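Local coordinates for protein WYL1 (Ruminococcus sp., PDB 6OAW) that probably acts as an accessory regulator that modulates the Type VI-D CRISPR-Cas system, carrying a WYL domain and forming a two-chain assembly, at residues L87-E92 / K155-T160; D308-Y313 / L367-S372; R219-I224 / C241-K246; S176-E181 / E232-N237. All blocks are in the same frame, centred on the assembly; numbering follows the deposited sequence.

From the N terminus, contact 1 comes first: the loop 87-92 meets the end of helix 151-156 at 155-160, closing 62 intervening residues into the mainly helical first part of the chain. The chain then passes 176-181, which opens contact 4, and 219-224, which opens contact 3. Residues 232-237 close contact 4 and 241-246 close contact 3, so these two cross: a helix start is tied to the turn of the same hairpin whose open end contact 3 joins. Contact 2, 308-313 with 367-372, follows in series and binds strands of a small C-terminal sheet, its centre about 55 Å from that of contact 1.

Contact 1 of 4, residues L87-E92 / K155-T160; sequences LNAFVE and KVYSLT
The Tyr157 ring meets Ala89 at its edge, where Ala89 O lies near the ring plane, while one face carries CG1 of the preceding Val156, 3.7 Å above the ring centre. At the far end of the ring, Tyr157 OH donates to Ala89 O at 2.6 Å. The hydroxyl approaches in the carbonyl plane, on a lone pair of Ala89 O, with a C=O...OH angle of 109°, so the oxygen is met from the side. Ala89 CB closes in on the same hydroxyl, 3.4 Å from Tyr157 OH. With Tyr157 CG beside its own backbone N and anti to its carbonyl carbon (chi1 -59°), the ring reaches across to the 87-92 loop.

Next to this polar end, the two valines meet through methyl groups. Val91 CG2 touches Val156 CG2 at 3.8 Å, and Val91 CG1 lies 3.9 Å from that same Val156 CG2, the two side chains meeting at a slant. Val156 thus turns one methyl to Tyr157 and the other to Val91. A phenylalanine in place of Tyr157 would probably leave Ala89 O without its hydroxyl partner in a buried setting. Phe164 also meets the tyrosine ring, and Leu118 of helix 104-122 touches Val91.

The contact ties the loop before helix 92-96, here a type I beta turn from Leu87 to Phe90, to the C-terminal end of helix 151-156. Ser158, at positive phi, ends that helix as the C-prime residue of a Schellman motif, with Leu159 N directed to Asn154 O and a weak bond from Ser158 N to Lys155 O.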
# COMPACT_ATOMS: atom_id res chain seq x y z
N LEU B 87 11.88 -10.76 -1.36
CA LEU B 87 11.07 -10.80 -0.13
C LEU B 87 12.01 -10.78 1.07
O LEU B 87 13.02 -11.51 1.04
CB LEU B 87 10.25 -12.09 -0.08
CG LEU B 87 9.08 -12.22 -1.02
CD1 LEU B 87 8.29 -13.46 -0.66
CD2 LEU B 87 8.22 -10.96 -0.92
N ASN B 88 11.61 -10.05 2.10
CA ASN B 88 12.24 -9.99 3.43
C ASN B 88 12.29 -11.40 4.04
O ASN B 88 13.23 -11.63 4.78
CB ASN B 88 11.53 -8.96 4.30
CG ASN B 88 11.76 -7.57 3.78
OD1 ASN B 88 12.85 -7.25 3.30
ND2 ASN B 88 10.75 -6.72 3.85
N ALA B 89 11.39 -12.32 3.68
CA ALA B 89 11.36 -13.70 4.24
C ALA B 89 12.53 -14.53 3.71
O ALA B 89 12.92 -15.49 4.40
CB ALA B 89 10.06 -14.39 3.94
N PHE B 90 13.02 -14.22 2.51
CA PHE B 90 14.24 -14.85 1.94
C PHE B 90 15.47 -14.07 2.43
O PHE B 90 15.43 -12.84 2.51
CB PHE B 90 14.13 -14.97 0.41
CG PHE B 90 13.19 -16.07 0.00
CD1 PHE B 90 13.59 -17.41 -0.02
CD2 PHE B 90 11.85 -15.79 -0.29
CE1 PHE B 90 12.71 -18.41 -0.38
CE2 PHE B 90 10.98 -16.79 -0.65
CZ PHE B 90 11.40 -18.10 -0.71
N VAL B 91 16.53 -14.80 2.74
CA VAL B 91 17.64 -14.30 3.60
C VAL B 91 18.94 -14.30 2.80
O VAL B 91 19.71 -13.37 2.98
CB VAL B 91 17.77 -15.09 4.92
CG1 VAL B 91 18.70 -14.39 5.88
CG2 VAL B 91 16.43 -15.32 5.61
N GLU B 92 19.18 -15.28 1.93
CA GLU B 92 20.39 -15.35 1.07
C GLU B 92 20.72 -13.97 0.46
O GLU B 92 21.85 -13.51 0.62
CB GLU B 92 20.20 -16.40 -0.01
CG GLU B 92 21.36 -16.48 -1.00
CD GLU B 92 22.36 -17.55 -0.72
OE1 GLU B 92 23.45 -17.22 -0.18
OE2 GLU B 92 22.04 -18.72 -1.06
N LYS B 155 18.51 -21.13 9.55
CA LYS B 155 18.99 -20.48 10.79
C LYS B 155 17.96 -19.46 11.29
O LYS B 155 17.62 -19.50 12.47
CB LYS B 155 20.35 -19.81 10.57
CG LYS B 155 21.56 -20.73 10.54
CD LYS B 155 22.85 -19.94 10.33
CE LYS B 155 24.06 -20.80 10.04
NZ LYS B 155 25.03 -20.76 11.15
N VAL B 156 17.46 -18.60 10.40
CA VAL B 156 16.47 -17.54 10.76
C VAL B 156 15.19 -18.18 11.31
O VAL B 156 14.65 -17.63 12.30
CB VAL B 156 16.18 -16.60 9.58
CG1 VAL B 156 14.93 -15.77 9.83
CG2 VAL B 156 17.38 -15.69 9.32
N TYR B 157 14.72 -19.27 10.70
CA TYR B 157 13.40 -19.87 11.02
C TYR B 157 13.60 -21.12 11.91
O TYR B 157 12.63 -21.86 12.09
CB TYR B 157 12.62 -20.12 9.73
CG TYR B 157 12.37 -18.87 8.92
CD1 TYR B 157 11.57 -17.85 9.40
CD2 TYR B 157 12.95 -18.70 7.67
CE1 TYR B 157 11.34 -16.69 8.68
CE2 TYR B 157 12.75 -17.54 6.94
CZ TYR B 157 11.93 -16.54 7.44
OH TYR B 157 11.73 -15.40 6.73
N SER B 158 14.81 -21.30 12.47
CA SER B 158 15.20 -22.44 13.34
C SER B 158 14.65 -23.76 12.78
O SER B 158 13.90 -24.43 13.50
CB SER B 158 14.71 -22.21 14.76
OG SER B 158 15.15 -20.94 15.22
N LEU B 159 14.95 -24.08 11.51
CA LEU B 159 14.62 -25.37 10.85
C LEU B 159 13.10 -25.64 10.83
O LEU B 159 12.72 -26.79 10.58
CB LEU B 159 15.35 -26.50 11.59
CG LEU B 159 16.87 -26.32 11.71
CD1 LEU B 159 17.46 -27.18 12.82
CD2 LEU B 159 17.55 -26.63 10.39
N THR B 160 12.24 -24.64 11.05
CA THR B 160 10.77 -24.85 11.18
C THR B 160 10.06 -24.40 9.91
O THR B 160 9.84 -23.18 9.75
CB THR B 160 10.23 -24.12 12.41
OG1 THR B 160 11.08 -24.43 13.51
CG2 THR B 160 8.80 -24.52 12.70

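Contact 2 of 4, residues D308-Y313 / L367-S372; sequences DISKVY and LSPSDS
A classic beta bulge, in which Leu367 and Ser368 both face Lys311, joins strand 310-314 to strand 364-368 in the small antiparallel sheet of the C-terminal part. Strand 310-314 is the central one: its other neighbour is 342-346, which bonds to Ser310 and Val312. Lys311 and Ser368 form an antiparallel hydrogen-bonded pair. Leu367 N gives the shorter bond to Lys311 O, at 2.7 Å, and Ser368 N adds a weak one to that oxygen at 3.4 Å, so one carbonyl serves two successive amides, as in a classic bulge. In return Lys311 N donates to Ser368 O at 3.1 Å.

Ser368 OG sits between its own backbone N and carbonyl carbon (chi1 67°), which places it against the start of the lysine side chain, 3.3 Å from Lys311 CB; it is also a weak acceptor for Lys311 N. Beyond CG the lysine runs extended, its far end leading away from Ser368. Leu367 places CD1 against Tyr313 CB, a looser apolar touch, and also packs on Glu390 of the second subunit.

After Ser368 the chain turns through a cis peptide into Pro369, which stands at the N-cap of helix 370-389. Its ring still borders the neighbouring strand, with Pro369 CD 3.6 Å from Ser310 OG.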
# COMPACT_ATOMS: atom_id res chain seq x y z
N ASP B 308 -6.21 13.04 -29.48
CA ASP B 308 -7.40 13.76 -30.02
C ASP B 308 -7.85 14.83 -29.01
O ASP B 308 -7.47 14.72 -27.84
CB ASP B 308 -8.52 12.77 -30.33
CG ASP B 308 -8.60 12.35 -31.79
OD1 ASP B 308 -7.90 12.96 -32.65
OD2 ASP B 308 -9.40 11.45 -32.08
N ILE B 309 -8.63 15.82 -29.46
CA ILE B 309 -9.11 16.94 -28.61
C ILE B 309 -10.34 16.45 -27.85
O ILE B 309 -11.16 15.80 -28.47
CB ILE B 309 -9.47 18.19 -29.44
CG1 ILE B 309 -8.32 18.63 -30.35
CG2 ILE B 309 -9.96 19.30 -28.51
CD1 ILE B 309 -7.15 19.22 -29.59
N SER B 310 -10.39 16.68 -26.54
CA SER B 310 -11.60 16.57 -25.71
C SER B 310 -11.85 17.99 -25.20
O SER B 310 -10.90 18.59 -24.70
CB SER B 310 -11.51 15.60 -24.54
OG SER B 310 -11.33 14.27 -24.97
N LYS B 311 -13.08 18.48 -25.36
CA LYS B 311 -13.49 19.78 -24.81
C LYS B 311 -14.21 19.52 -23.49
O LYS B 311 -15.21 18.74 -23.49
CB LYS B 311 -14.34 20.52 -25.84
CG LYS B 311 -13.54 21.10 -26.99
CD LYS B 311 -14.40 21.78 -28.02
CE LYS B 311 -13.64 22.12 -29.28
NZ LYS B 311 -14.35 23.21 -29.99
N VAL B 312 -13.69 20.11 -22.41
CA VAL B 312 -14.27 19.96 -21.05
C VAL B 312 -14.48 21.34 -20.44
O VAL B 312 -13.52 22.06 -20.32
CB VAL B 312 -13.38 19.09 -20.13
CG1 VAL B 312 -14.10 18.80 -18.83
CG2 VAL B 312 -13.00 17.81 -20.81
N TYR B 313 -15.73 21.65 -20.07
CA TYR B 313 -16.07 22.87 -19.31
C TYR B 313 -15.76 22.59 -17.84
O TYR B 313 -16.33 21.62 -17.30
CB TYR B 313 -17.53 23.26 -19.48
CG TYR B 313 -17.90 24.54 -18.77
CD1 TYR B 313 -17.71 25.76 -19.38
CD2 TYR B 313 -18.43 24.52 -17.49
CE1 TYR B 313 -18.03 26.94 -18.73
CE2 TYR B 313 -18.76 25.69 -16.83
CZ TYR B 313 -18.55 26.91 -17.45
OH TYR B 313 -18.89 28.07 -16.82
N LEU B 367 -17.76 17.95 -23.36
CA LEU B 367 -18.59 18.46 -24.48
C LEU B 367 -18.27 17.70 -25.76
O LEU B 367 -19.16 17.60 -26.59
CB LEU B 367 -18.37 19.97 -24.63
CG LEU B 367 -18.74 20.74 -23.37
CD1 LEU B 367 -18.48 22.23 -23.51
CD2 LEU B 367 -20.19 20.49 -23.00
N SER B 368 -17.05 17.21 -25.91
CA SER B 368 -16.62 16.45 -27.12
C SER B 368 -15.39 15.63 -26.77
O SER B 368 -14.71 15.92 -25.80
CB SER B 368 -16.38 17.36 -28.31
OG SER B 368 -15.27 18.17 -28.03
N PRO B 369 -15.10 14.54 -27.50
CA PRO B 369 -15.85 14.17 -28.71
C PRO B 369 -17.29 13.68 -28.40
O PRO B 369 -17.62 13.47 -27.26
CB PRO B 369 -14.91 13.10 -29.29
CG PRO B 369 -14.40 12.40 -28.06
CD PRO B 369 -14.06 13.56 -27.16
N SER B 370 -18.11 13.46 -29.44
CA SER B 370 -19.56 13.18 -29.29
C SER B 370 -19.77 11.91 -28.45
O SER B 370 -20.64 11.88 -27.63
CB SER B 370 -20.24 13.12 -30.66
OG SER B 370 -19.69 12.06 -31.43
N ASP B 371 -18.98 10.88 -28.68
CA ASP B 371 -18.87 9.64 -27.87
C ASP B 371 -18.84 9.87 -26.36
O ASP B 371 -19.64 9.22 -25.61
CB ASP B 371 -17.49 9.04 -28.10
CG ASP B 371 -17.54 8.07 -29.22
OD1 ASP B 371 -18.67 7.84 -29.64
OD2 ASP B 371 -16.48 7.58 -29.60
N SER B 372 -17.88 10.68 -25.93
CA SER B 372 -17.67 11.03 -24.50
C SER B 372 -18.88 11.81 -24.00
O SER B 372 -19.45 11.46 -22.96
CB SER B 372 -16.39 11.80 -24.36
OG SER B 372 -15.29 11.04 -24.86

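Contact 3 of 4, residues R219-I224 / C241-K246; sequences RRIRLI and CLSDEK
The beta hairpin of strands 219-230 and 237-243 belongs to the curled antiparallel sheet that probably forms the core of the WYL domain. Leu223 with Ser243 is a non-hydrogen-bonded pair, and Ile224 with Leu242 a hydrogen-bonded one. In the latter, Ile224 N donates to Leu242 O at 2.8 Å and Leu242 N returns a bond to Ile224 O. On the face of Leu223, its CD2 packs on Cys241 SG and Ser243 CB, and Tyr257 covers this side.

Past Ser243, Asp244 N still donates to Arg222 O, but the Asp244 side chain takes over as acceptor: OD1 takes the backbone N of Arg222 at 3.1 Å in a nearly straight bond (173°), and OD2 forms a salt bridge with Arg222 NE at 2.8 Å. Both donors come from above the carboxylate plane. A bend at chi3 (-71°) turns the guanidinium edge to Asp244 OD2, the two planes 64° apart, and Glu275 forms a salt bridge with Arg222 NH1. An alanine in place of Asp244 would probably leave the backbone N of Arg222 without its acceptor and the guanidinium held less firmly.

Glu245 donates its N to Ser243 OG in an ST turn, and its OE1 binds Tyr257 OH, as does Ser243 OG. Ile221 CG2 meets the aliphatic part of Glu245 at a slant, 3.8 Å from Glu245 CG. At the outer end Arg219 NH2 forms a salt bridge of 3.1 Å to the anti side of Glu245 OE2.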
# COMPACT_ATOMS: atom_id res chain seq x y z
N ARG B 219 -3.61 -13.92 -30.04
CA ARG B 219 -2.88 -13.66 -31.31
C ARG B 219 -1.38 -13.98 -31.10
O ARG B 219 -0.80 -13.42 -30.15
CB ARG B 219 -3.02 -12.19 -31.74
CG ARG B 219 -4.31 -11.82 -32.45
CD ARG B 219 -4.47 -10.31 -32.54
NE ARG B 219 -5.73 -9.89 -33.14
CZ ARG B 219 -6.18 -8.63 -33.21
NH1 ARG B 219 -7.34 -8.38 -33.79
NH2 ARG B 219 -5.47 -7.64 -32.72
N ARG B 220 -0.77 -14.80 -31.97
CA ARG B 220 0.70 -14.96 -32.05
C ARG B 220 1.27 -13.74 -32.77
O ARG B 220 1.02 -13.59 -33.98
CB ARG B 220 1.09 -16.26 -32.76
CG ARG B 220 2.60 -16.50 -32.85
CD ARG B 220 3.04 -17.94 -32.62
NE ARG B 220 4.04 -18.47 -33.57
CZ ARG B 220 5.24 -18.97 -33.25
NH1 ARG B 220 5.64 -19.05 -31.98
NH2 ARG B 220 6.02 -19.45 -34.20
N ILE B 221 2.01 -12.89 -32.04
CA ILE B 221 2.62 -11.62 -32.54
C ILE B 221 4.13 -11.69 -32.34
O ILE B 221 4.61 -12.65 -31.68
CB ILE B 221 2.00 -10.40 -31.84
CG1 ILE B 221 2.31 -10.35 -30.34
CG2 ILE B 221 0.50 -10.35 -32.09
CD1 ILE B 221 1.90 -9.05 -29.68
N ARG B 222 4.85 -10.72 -32.90
CA ARG B 222 6.32 -10.57 -32.76
C ARG B 222 6.58 -9.33 -31.91
O ARG B 222 5.98 -8.27 -32.20
CB ARG B 222 6.97 -10.51 -34.14
CG ARG B 222 6.84 -11.81 -34.92
CD ARG B 222 7.61 -11.78 -36.22
NE ARG B 222 6.96 -10.88 -37.15
CZ ARG B 222 7.56 -10.25 -38.15
NH1 ARG B 222 8.86 -10.39 -38.36
NH2 ARG B 222 6.86 -9.46 -38.95
N LEU B 223 7.39 -9.48 -30.86
CA LEU B 223 7.78 -8.39 -29.93
C LEU B 223 9.28 -8.18 -30.01
O LEU B 223 10.02 -9.17 -30.02
CB LEU B 223 7.42 -8.78 -28.50
CG LEU B 223 5.95 -9.07 -28.24
CD1 LEU B 223 5.78 -9.51 -26.80
CD2 LEU B 223 5.10 -7.85 -28.53
N ILE B 224 9.70 -6.92 -29.99
CA ILE B 224 11.09 -6.48 -29.70
C ILE B 224 11.04 -5.78 -28.35
O ILE B 224 10.65 -4.61 -28.30
CB ILE B 224 11.67 -5.59 -30.82
CG1 ILE B 224 11.50 -6.22 -32.21
CG2 ILE B 224 13.13 -5.28 -30.51
CD1 ILE B 224 11.85 -5.30 -33.35
N CYS B 241 7.63 -1.99 -25.78
CA CYS B 241 8.31 -2.78 -26.84
C CYS B 241 7.96 -2.23 -28.22
O CYS B 241 7.13 -1.33 -28.30
CB CYS B 241 7.88 -4.23 -26.75
SG CYS B 241 6.10 -4.44 -27.00
N LEU B 242 8.56 -2.80 -29.27
CA LEU B 242 7.99 -2.70 -30.64
C LEU B 242 7.21 -3.99 -30.91
O LEU B 242 7.69 -5.06 -30.47
CB LEU B 242 9.08 -2.50 -31.69
CG LEU B 242 10.12 -1.43 -31.36
CD1 LEU B 242 10.97 -1.12 -32.59
CD2 LEU B 242 9.47 -0.15 -30.84
N SER B 243 6.06 -3.87 -31.57
CA SER B 243 5.17 -5.01 -31.91
C SER B 243 4.67 -4.89 -33.35
O SER B 243 4.56 -3.75 -33.85
CB SER B 243 4.06 -5.09 -30.95
OG SER B 243 3.08 -6.02 -31.40
N ASP B 244 4.38 -6.02 -33.99
CA ASP B 244 3.85 -6.09 -35.37
C ASP B 244 2.33 -6.34 -35.32
O ASP B 244 1.75 -6.63 -36.36
CB ASP B 244 4.60 -7.17 -36.17
CG ASP B 244 4.18 -8.59 -35.82
OD1 ASP B 244 3.40 -8.75 -34.86
OD2 ASP B 244 4.60 -9.52 -36.53
N GLU B 245 1.70 -6.23 -34.15
CA GLU B 245 0.27 -6.57 -33.99
C GLU B 245 -0.57 -5.56 -34.78
O GLU B 245 -1.48 -6.01 -35.51
CB GLU B 245 -0.15 -6.61 -32.52
CG GLU B 245 -1.54 -7.18 -32.33
CD GLU B 245 -2.00 -7.29 -30.88
OE1 GLU B 245 -1.22 -6.92 -29.99
OE2 GLU B 245 -3.14 -7.75 -30.67
N LYS B 246 -0.30 -4.27 -34.63
CA LYS B 246 -1.21 -3.17 -35.07
C LYS B 246 -1.31 -3.14 -36.61
O LYS B 246 -2.36 -2.73 -37.14
CB LYS B 246 -0.75 -1.83 -34.48

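Contact 4 of 4, residues S176-E181 / E232-N237; sequences SDCERE and EYKMYN
Cys178, in the first turn of helix 177-184, and Asn237, at the start of strand 237-243, make the tight side of a contact that sets a helix N terminus with a capping box against the hairpin turn. Cys178 N donates to Lys234 O at 3.1 Å, while Cys178 SG rests on Lys234 CA and CB. Farther along, the amide of Asn237 reaches into the helix: its ND2 donates to Cys178 O at 2.8 Å, with that oxygen in the amide plane, and to Glu181 OE1 at 2.7 Å. The backbone N of Asn237 also binds Glu181 OE1, so this oxygen takes one bond on its anti side and one on its syn side. With CG anti to the backbone N (chi1 -168°) and an extended chain beyond it, Glu181 slides past Asn237 in the opposite direction. Asn237 OD1 is held too, by Arg182 and Ser230, which fixes the amide's rotation.

The other side is looser and less buried. Met235, present as selenomethionine, folds its end toward Asp177 OD2, but it was modelled in two conformers, so that approach is doubtful. Asp177 is held from its own helix instead: NH1 and NH2 of Arg180 both grip OD1. Lys234 CB also touches Ser176 CB before the chain leads away, and the lysine packs on Ser31 of the second subunit.

In the capping box, Ser176 OG accepts from Glu179 N at 3.2 Å, and Glu179 OE1 takes Ser176 N at 3.0 Å on its anti lone pair.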
# COMPACT_ATOMS: atom_id res chain seq x y z
N SER B 176 3.06 -4.39 -3.02
CA SER B 176 2.14 -3.64 -3.92
C SER B 176 1.55 -4.60 -4.97
O SER B 176 2.15 -5.66 -5.24
CB SER B 176 2.88 -2.50 -4.56
OG SER B 176 3.74 -2.99 -5.57
N ASP B 177 0.43 -4.22 -5.59
CA ASP B 177 -0.20 -5.01 -6.67
C ASP B 177 0.85 -5.35 -7.74
O ASP B 177 0.95 -6.54 -8.08
CB ASP B 177 -1.44 -4.29 -7.24
CG ASP B 177 -2.60 -4.18 -6.24
OD1 ASP B 177 -2.48 -4.73 -5.13
OD2 ASP B 177 -3.61 -3.53 -6.56
N CYS B 178 1.63 -4.37 -8.22
CA CYS B 178 2.59 -4.57 -9.33
C CYS B 178 3.72 -5.50 -8.87
O CYS B 178 4.19 -6.31 -9.71
CB CYS B 178 3.09 -3.26 -9.93
SG CYS B 178 4.24 -2.27 -8.93
N GLU B 179 4.13 -5.42 -7.60
CA GLU B 179 5.17 -6.35 -7.10
C GLU B 179 4.61 -7.77 -7.10
O GLU B 179 5.29 -8.65 -7.60
CB GLU B 179 5.70 -5.94 -5.73
CG GLU B 179 6.75 -4.84 -5.80
CD GLU B 179 6.98 -4.14 -4.46
OE1 GLU B 179 6.03 -4.06 -3.63
OE2 GLU B 179 8.12 -3.72 -4.23
N ARG B 180 3.40 -7.97 -6.58
CA ARG B 180 2.82 -9.33 -6.48
C ARG B 180 2.69 -9.90 -7.89
O ARG B 180 3.01 -11.08 -8.07
CB ARG B 180 1.50 -9.35 -5.72
CG ARG B 180 1.66 -8.96 -4.26
CD ARG B 180 0.44 -9.19 -3.41
NE ARG B 180 -0.81 -8.90 -4.08
CZ ARG B 180 -1.41 -7.70 -4.17
NH1 ARG B 180 -0.86 -6.62 -3.64
NH2 ARG B 180 -2.54 -7.60 -4.84
N GLU B 181 2.32 -9.06 -8.84
CA GLU B 181 2.10 -9.48 -10.25
C GLU B 181 3.43 -9.96 -10.86
O GLU B 181 3.40 -10.92 -11.65
CB GLU B 181 1.46 -8.33 -11.03
CG GLU B 181 0.94 -8.78 -12.37
CD GLU B 181 0.62 -7.64 -13.33
OE1 GLU B 181 1.54 -6.82 -13.63
OE2 GLU B 181 -0.55 -7.58 -13.73
N GLU B 232 2.55 4.54 -12.33
CA GLU B 232 2.99 5.33 -11.17
C GLU B 232 2.19 4.94 -9.92
O GLU B 232 2.61 5.35 -8.87
CB GLU B 232 2.79 6.83 -11.41
CG GLU B 232 3.60 7.41 -12.53
CD GLU B 232 3.47 8.92 -12.63
OE1 GLU B 232 2.30 9.43 -12.59
OE2 GLU B 232 4.53 9.58 -12.64
N TYR B 233 1.04 4.25 -10.04
CA TYR B 233 0.19 3.90 -8.87
C TYR B 233 0.46 2.46 -8.44
O TYR B 233 -0.24 1.96 -7.59
CB TYR B 233 -1.27 4.26 -9.17
CG TYR B 233 -1.43 5.75 -9.23
CD1 TYR B 233 -1.19 6.44 -10.41
CD2 TYR B 233 -1.74 6.49 -8.10
CE1 TYR B 233 -1.29 7.82 -10.48
CE2 TYR B 233 -1.82 7.88 -8.14
CZ TYR B 233 -1.54 8.54 -9.33
OH TYR B 233 -1.65 9.89 -9.39
N LYS B 234 1.46 1.82 -9.01
CA LYS B 234 1.93 0.48 -8.57
C LYS B 234 0.81 -0.54 -8.76
O LYS B 234 0.77 -1.45 -7.93
CB LYS B 234 2.40 0.53 -7.11
CG LYS B 234 3.62 1.41 -6.88
CD LYS B 234 4.00 1.51 -5.42
CE LYS B 234 5.29 2.28 -5.20
NZ LYS B 234 5.87 2.03 -3.85
N MSE B 235 -0.01 -0.41 -9.80
CA MSE B 235 -1.16 -1.34 -10.09
C MSE B 235 -0.72 -2.43 -11.06
O MSE B 235 -0.81 -3.61 -10.68
CB MSE B 235 -2.39 -0.58 -10.60
CG MSE B 235 -2.96 0.45 -9.63
SE MSE B 235 -3.76 -0.32 -7.98
CE MSE B 235 -2.55 -0.02 -6.45
N TYR B 236 -0.23 -2.10 -12.26
CA TYR B 236 0.05 -3.10 -13.32
C TYR B 236 1.46 -2.94 -13.87
O TYR B 236 2.00 -1.83 -13.82
CB TYR B 236 -1.01 -2.99 -14.43
CG TYR B 236 -2.40 -3.26 -13.92
CD1 TYR B 236 -2.76 -4.52 -13.48
CD2 TYR B 236 -3.32 -2.22 -13.78
CE1 TYR B 236 -4.02 -4.78 -12.95
CE2 TYR B 236 -4.58 -2.46 -13.25
CZ TYR B 236 -4.94 -3.74 -12.85
OH TYR B 236 -6.19 -3.98 -12.33
N ASN B 237 2.03 -4.05 -14.35
CA ASN B 237 3.30 -4.08 -15.10
C ASN B 237 3.00 -4.15 -16.60
O ASN B 237 2.12 -4.92 -17.02
CB ASN B 237 4.19 -5.24 -14.66
CG ASN B 237 4.50 -5.17 -13.19
OD1 ASN B 237 5.36 -4.39 -12.76
ND2 ASN B 237 3.75 -5.93 -12.40